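Side-chain contacts in putative drug/sodium antiporter (Escherichia coli, PDB 4Z3N), which probably exports the genotoxin colibactin across the cell membrane as a MATE-family antiporter: residues 38-41 with 42-46; 364-367 with 368-372. One frame throughout, in Å; residues are numbered along the deposited sequence.

Contact 1: residues 38-41 with 42-46; sequences PMFV and GMLTQ
The Phe40 ring meets Leu44 one helical turn further on. Leu44 approaches the ring obliquely. CD1 of Leu44 lies 4.0 Å from CE2 of Phe40, and CD2 of Leu44 lies 4.2 Å from CZ of Phe40. Both methyls therefore meet the far end of the ring. Phe40 has CG anti to its backbone N (chi1 -175°), while Leu44 has CG anti to the carbonyl carbon. With these torsions the end of the Phe40 ring comes alongside the Leu44 methyls, although CB of Phe40 points away. Thr304 and Ala308 also touch Phe40.

Met39 and Met43 make a second i to i+4 apolar pair. The Met43 chain is extended beyond CG and carries its CE methyl to the bent chain of Met39, beside CG and SD.

The backbone is helical beneath these pairs. Gly42 N bonds to Pro38 O, Leu44 N to Phe40 O and Thr45 N to Val41 O. Met43 N is shared weakly between Met39 O and Phe40 O. OG1 of Thr45 donates to Gly42 O at 2.6 Å, giving the buried hydroxyl a main-chain acceptor. Helix 28-56 is kinked at Pro38, whose N makes no bond to the preceding turn.

This helix is the first transmembrane helix of the MATE fold, and it packs against two others. Met39, Phe40 and Met43 touch helix 286-322, where the N-terminal half meets a helix of the C-terminal half. Pro38 and Met39 meet Ile181 of helix 181-204, Val41 meets Met185 and Thr45 meets Ser188.

Contact 2: residues 364-367 with 368-372; sequences RVVA and VSDYA
Val365 and Val368 meet through their methyl branches at the start of helix 366-379. The two side chains run at a slant to each other. CG2 of Val368 sits 4.1 Å from CG1 of Val365 and equally close to its CB. In Val368 chi1 of 166° sets CG1 anti to the backbone N and leaves CG2 beside that N, on the side of the N-cap residue Val365. One methyl of Val368 thus rests against both CB and CG1 of Val365.

Tyr371 is turned differently. Its ring passes obliquely by the carbonyl of Ala367, with CD2 of Tyr371 3.3 Å from Ala367 O. The same oxygen accepts the backbone N of Tyr371 at 3.0 Å. The far end of the ring is held elsewhere, since its OH is hydrogen-bonded to OD2 of Asp285.

Val365 is the N-cap residue of this helix. Its backbone oxygen accepts Ser369 N at 3.2 Å and a weaker bond from Val368 N. The helix belongs to the C-terminal half of the MATE fold, and its later part is predicted to be transmembrane.

Asp370 directs its CB toward the first turn. Its CG stands beside the backbone N, which places the carboxylate near Val366 O. OD2 of Asp370 is 3.4 Å from Val366 O, but both are acceptors and do not bond. The oxygen is instead taken up by Asp370 N at 2.8 Å.

Val368 and Tyr371 both turn to helix 286-322, where each touches Asn287. Tyr371 also packs on Ile432 and Tyr436 of helix 432-453.

How the contacts relate
Contact 1 and contact 2 belong to different halves of the MATE fold, the N-terminal and the C-terminal. Their centres are about 32 Å apart, and their nearest atoms are about 21 Å apart, so they do not touch. Both nevertheless pack against helix 286-322. Contact 1 uses its middle part, around Thr304 to Thr311, and contact 2 its beginning, around Asn287 to Ala291. The centre of contact 1 lies about 12 Å from the centre of the chain and that of contact 2 about 29 Å. A bound monoolein lies about 7 Å from the side chain of Thr45, and one lies about 11 Å from that of Asp370.

Contact 1: residues 38-41 with 42-46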
ATOM      1  N   PRO A  38       0.606  12.118  10.954  1.00 38.64           N
ATOM      2  CA  PRO A  38      -0.682  11.516  11.333  1.00 35.78           C
ATOM      3  C   PRO A  38      -0.960  10.247  10.554  1.00 35.57           C
ATOM      4  O   PRO A  38      -1.528   9.301  11.094  1.00 37.28           O
ATOM      5  CB  PRO A  38      -1.702  12.594  10.960  1.00 34.95           C
ATOM      6  CG  PRO A  38      -0.933  13.869  11.000  1.00 32.70           C
ATOM      7  CD  PRO A  38       0.467  13.536  10.587  1.00 34.72           C
ATOM      8  N   MET A  39      -0.566  10.255   9.282  1.00 39.07           N
ATOM      9  CA  MET A  39      -0.769   9.127   8.374  1.00 40.65           C
ATOM     10  C   MET A  39       0.071   7.937   8.803  1.00 37.00           C
ATOM     11  O   MET A  39      -0.364   6.791   8.721  1.00 34.70           O
ATOM     12  CB  MET A  39      -0.425   9.510   6.928  1.00 32.42           C
ATOM     13  CG  MET A  39      -0.759   8.421   5.923  1.00 37.00           C
ATOM     14  SD  MET A  39      -2.487   7.867   5.973  1.00 39.42           S
ATOM     15  CE  MET A  39      -3.329   9.258   5.226  1.00 36.36           C
ATOM     16  N   PHE A  40       1.281   8.224   9.260  1.00 33.87           N
ATOM     17  CA  PHE A  40       2.142   7.189   9.774  1.00 37.56           C
ATOM     18  C   PHE A  40       1.591   6.597  11.084  1.00 37.22           C
ATOM     19  O   PHE A  40       1.704   5.392  11.313  1.00 37.64           O
ATOM     20  CB  PHE A  40       3.562   7.726   9.969  1.00 35.16           C
ATOM     21  CG  PHE A  40       4.551   6.678  10.378  1.00 32.90           C
ATOM     22  CD1 PHE A  40       5.000   5.731   9.468  1.00 37.29           C
ATOM     23  CD2 PHE A  40       5.028   6.626  11.680  1.00 39.01           C
ATOM     24  CE1 PHE A  40       5.927   4.744   9.853  1.00 37.61           C
ATOM     25  CE2 PHE A  40       5.948   5.636  12.078  1.00 39.11           C
ATOM     26  CZ  PHE A  40       6.398   4.703  11.161  1.00 33.03           C
ATOM     27  N   VAL A  41       0.993   7.423  11.938  1.00 33.95           N
ATOM     28  CA  VAL A  41       0.441   6.903  13.190  1.00 39.03           C
ATOM     29  C   VAL A  41      -0.692   5.952  12.847  1.00 38.31           C
ATOM     30  O   VAL A  41      -0.816   4.870  13.425  1.00 32.46           O
ATOM     31  CB  VAL A  41      -0.075   8.018  14.140  1.00 37.34           C
ATOM     32  CG1 VAL A  41      -0.920   7.417  15.254  1.00 31.47           C
ATOM     33  CG2 VAL A  41       1.089   8.813  14.727  1.00 30.88           C
ATOM     34  N   GLY A  42      -1.504   6.364  11.877  1.00 42.73           N
ATOM     35  CA  GLY A  42      -2.595   5.543  11.382  1.00 39.93           C
ATOM     36  C   GLY A  42      -2.097   4.194  10.902  1.00 38.23           C
ATOM     37  O   GLY A  42      -2.763   3.173  11.075  1.00 38.45           O
ATOM     38  N   MET A  43      -0.910   4.189  10.304  1.00 40.92           N
ATOM     39  CA  MET A  43      -0.367   2.961   9.751  1.00 38.05           C
ATOM     40  C   MET A  43       0.123   2.060  10.870  1.00 36.07           C
ATOM     41  O   MET A  43       0.020   0.857  10.775  1.00 40.60           O
ATOM     42  CB  MET A  43       0.746   3.261   8.754  1.00 33.12           C
ATOM     43  CG  MET A  43       0.238   3.781   7.420  1.00 36.89           C
ATOM     44  SD  MET A  43       1.547   4.335   6.296  1.00 46.46           S
ATOM     45  CE  MET A  43       0.668   5.558   5.327  1.00 36.76           C
ATOM     46  N   LEU A  44       0.626   2.640  11.947  1.00 37.51           N
ATOM     47  CA  LEU A  44       1.037   1.823  13.072  1.00 40.44           C
ATOM     48  C   LEU A  44      -0.172   1.136  13.722  1.00 42.76           C
ATOM     49  O   LEU A  44      -0.065  -0.028  14.112  1.00 45.35           O
ATOM     50  CB  LEU A  44       1.807   2.647  14.106  1.00 36.14           C
ATOM     51  CG  LEU A  44       3.233   3.090  13.756  1.00 43.72           C
ATOM     52  CD1 LEU A  44       3.911   3.745  14.957  1.00 47.47           C
ATOM     53  CD2 LEU A  44       4.065   1.933  13.241  1.00 47.56           C
ATOM     54  N   THR A  45      -1.311   1.833  13.827  1.00 37.60           N
ATOM     55  CA  THR A  45      -2.520   1.225  14.396  1.00 39.91           C
ATOM     56  C   THR A  45      -2.837  -0.109  13.724  1.00 47.59           C
ATOM     57  O   THR A  45      -3.235  -1.070  14.387  1.00 51.87           O
ATOM     58  CB  THR A  45      -3.806   2.105  14.262  1.00 41.52           C
ATOM     59  OG1 THR A  45      -4.251   2.119  12.900  1.00 41.90           O
ATOM     60  CG2 THR A  45      -3.614   3.516  14.771  1.00 36.27           C
ATOM     61  N   GLN A  46      -2.678  -0.149  12.402  1.00 47.96           N
ATOM     62  CA  GLN A  46      -2.983  -1.342  11.626  1.00 47.78           C
ATOM     63  C   GLN A  46      -2.232  -2.558  12.140  1.00 46.74           C
ATOM     64  O   GLN A  46      -2.773  -3.661  12.135  1.00 53.22           O
ATOM     65  CB  GLN A  46      -2.670  -1.117  10.149  1.00 42.04           C
ATOM     66  CG  GLN A  46      -3.777  -0.395   9.416  1.00 51.14           C
ATOM     67  CD  GLN A  46      -3.297   0.253   8.125  1.00 60.84           C
ATOM     68  OE1 GLN A  46      -2.123   0.128   7.746  1.00 53.48           O
ATOM     69  NE2 GLN A  46      -4.203   0.957   7.447  1.00 58.72           N
TER

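Contact 2: residues 364-367 with 368-372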
ATOM      1  N   ARG A 364      17.256 -21.386  13.986  1.00 58.58           N
ATOM      2  CA  ARG A 364      18.461 -22.138  14.321  1.00 51.59           C
ATOM      3  C   ARG A 364      19.213 -22.668  13.098  1.00 51.07           C
ATOM      4  O   ARG A 364      20.371 -23.060  13.218  1.00 56.62           O
ATOM      5  CB  ARG A 364      18.115 -23.299  15.248  1.00 52.92           C
ATOM      6  CG  ARG A 364      17.820 -22.872  16.673  1.00 56.05           C
ATOM      7  CD  ARG A 364      17.773 -24.079  17.613  1.00 54.15           C
ATOM      8  NE  ARG A 364      17.306 -23.706  18.945  1.00 55.62           N
ATOM      9  CZ  ARG A 364      16.026 -23.615  19.286  1.00 58.29           C
ATOM     10  NH1 ARG A 364      15.080 -23.872  18.388  1.00 58.95           N
ATOM     11  NH2 ARG A 364      15.692 -23.267  20.524  1.00 55.51           N
ATOM     12  N   VAL A 365      18.583 -22.660  11.924  1.00 49.95           N
ATOM     13  CA  VAL A 365      19.252 -23.141  10.708  1.00 47.75           C
ATOM     14  C   VAL A 365      20.151 -22.019  10.177  1.00 49.36           C
ATOM     15  O   VAL A 365      19.659 -20.943   9.794  1.00 50.40           O
ATOM     16  CB  VAL A 365      18.229 -23.574   9.630  1.00 43.88           C
ATOM     17  CG1 VAL A 365      18.927 -24.212   8.451  1.00 39.82           C
ATOM     18  CG2 VAL A 365      17.204 -24.520  10.221  1.00 43.19           C
ATOM     19  N   VAL A 366      21.459 -22.246  10.149  1.00 42.33           N
ATOM     20  CA  VAL A 366      22.365 -21.109   9.998  1.00 46.71           C
ATOM     21  C   VAL A 366      22.483 -20.674   8.545  1.00 45.98           C
ATOM     22  O   VAL A 366      22.827 -19.528   8.256  1.00 47.87           O
ATOM     23  CB  VAL A 366      23.757 -21.406  10.580  1.00 41.00           C
ATOM     24  CG1 VAL A 366      23.601 -22.149  11.882  1.00 43.72           C
ATOM     25  CG2 VAL A 366      24.594 -22.198   9.607  1.00 42.98           C
ATOM     26  N   ALA A 367      22.186 -21.586   7.631  1.00 47.44           N
ATOM     27  CA  ALA A 367      22.081 -21.218   6.230  1.00 43.76           C
ATOM     28  C   ALA A 367      20.935 -20.208   6.053  1.00 43.14           C
ATOM     29  O   ALA A 367      21.037 -19.289   5.234  1.00 37.90           O
ATOM     30  CB  ALA A 367      21.859 -22.444   5.364  1.00 34.28           C
ATOM     31  N   VAL A 368      19.858 -20.374   6.823  1.00 37.45           N
ATOM     32  CA  VAL A 368      18.731 -19.464   6.713  1.00 38.79           C
ATOM     33  C   VAL A 368      19.034 -18.079   7.297  1.00 43.86           C
ATOM     34  O   VAL A 368      18.642 -17.070   6.714  1.00 46.93           O
ATOM     35  CB  VAL A 368      17.470 -20.034   7.380  1.00 38.28           C
ATOM     36  CG1 VAL A 368      16.402 -18.931   7.563  1.00 29.16           C
ATOM     37  CG2 VAL A 368      16.926 -21.173   6.545  1.00 36.28           C
ATOM     38  N   SER A 369      19.737 -18.017   8.422  1.00 40.84           N
ATOM     39  CA  SER A 369      20.081 -16.721   8.995  1.00 39.73           C
ATOM     40  C   SER A 369      21.263 -16.102   8.233  1.00 41.25           C
ATOM     41  O   SER A 369      21.441 -14.886   8.228  1.00 40.69           O
ATOM     42  CB  SER A 369      20.401 -16.842  10.490  1.00 39.00           C
ATOM     43  OG  SER A 369      21.789 -17.054  10.680  1.00 44.48           O
ATOM     44  N   ASP A 370      22.057 -16.930   7.567  1.00 40.48           N
ATOM     45  CA  ASP A 370      23.122 -16.398   6.717  1.00 41.99           C
ATOM     46  C   ASP A 370      22.570 -15.742   5.455  1.00 40.45           C
ATOM     47  O   ASP A 370      23.018 -14.670   5.046  1.00 38.27           O
ATOM     48  CB  ASP A 370      24.116 -17.493   6.332  1.00 38.76           C
ATOM     49  CG  ASP A 370      25.157 -17.722   7.395  1.00 44.21           C
ATOM     50  OD1 ASP A 370      25.169 -16.960   8.394  1.00 52.87           O
ATOM     51  OD2 ASP A 370      25.970 -18.652   7.230  1.00 49.23           O
ATOM     52  N   TYR A 371      21.598 -16.397   4.835  1.00 40.00           N
ATOM     53  CA  TYR A 371      20.984 -15.865   3.634  1.00 35.65           C
ATOM     54  C   TYR A 371      20.264 -14.555   3.937  1.00 39.00           C
ATOM     55  O   TYR A 371      20.307 -13.609   3.146  1.00 35.02           O
ATOM     56  CB  TYR A 371      20.009 -16.874   3.050  1.00 37.03           C
ATOM     57  CG  TYR A 371      20.618 -17.811   2.045  1.00 35.38           C
ATOM     58  CD1 TYR A 371      21.505 -17.352   1.087  1.00 35.90           C
ATOM     59  CD2 TYR A 371      20.291 -19.167   2.043  1.00 41.55           C
ATOM     60  CE1 TYR A 371      22.060 -18.219   0.153  1.00 37.49           C
ATOM     61  CE2 TYR A 371      20.835 -20.041   1.108  1.00 35.90           C
ATOM     62  CZ  TYR A 371      21.723 -19.563   0.170  1.00 36.79           C
ATOM     63  OH  TYR A 371      22.275 -20.419  -0.763  1.00 37.93           O
ATOM     64  N   ALA A 372      19.602 -14.509   5.089  1.00 36.32           N
ATOM     65  CA  ALA A 372      18.857 -13.330   5.481  1.00 33.15           C
ATOM     66  C   ALA A 372      19.802 -12.156   5.731  1.00 38.74           C
ATOM     67  O   ALA A 372      19.453 -11.000   5.467  1.00 40.30           O
ATOM     68  CB  ALA A 372      18.022 -13.619   6.706  1.00 33.05           C
TER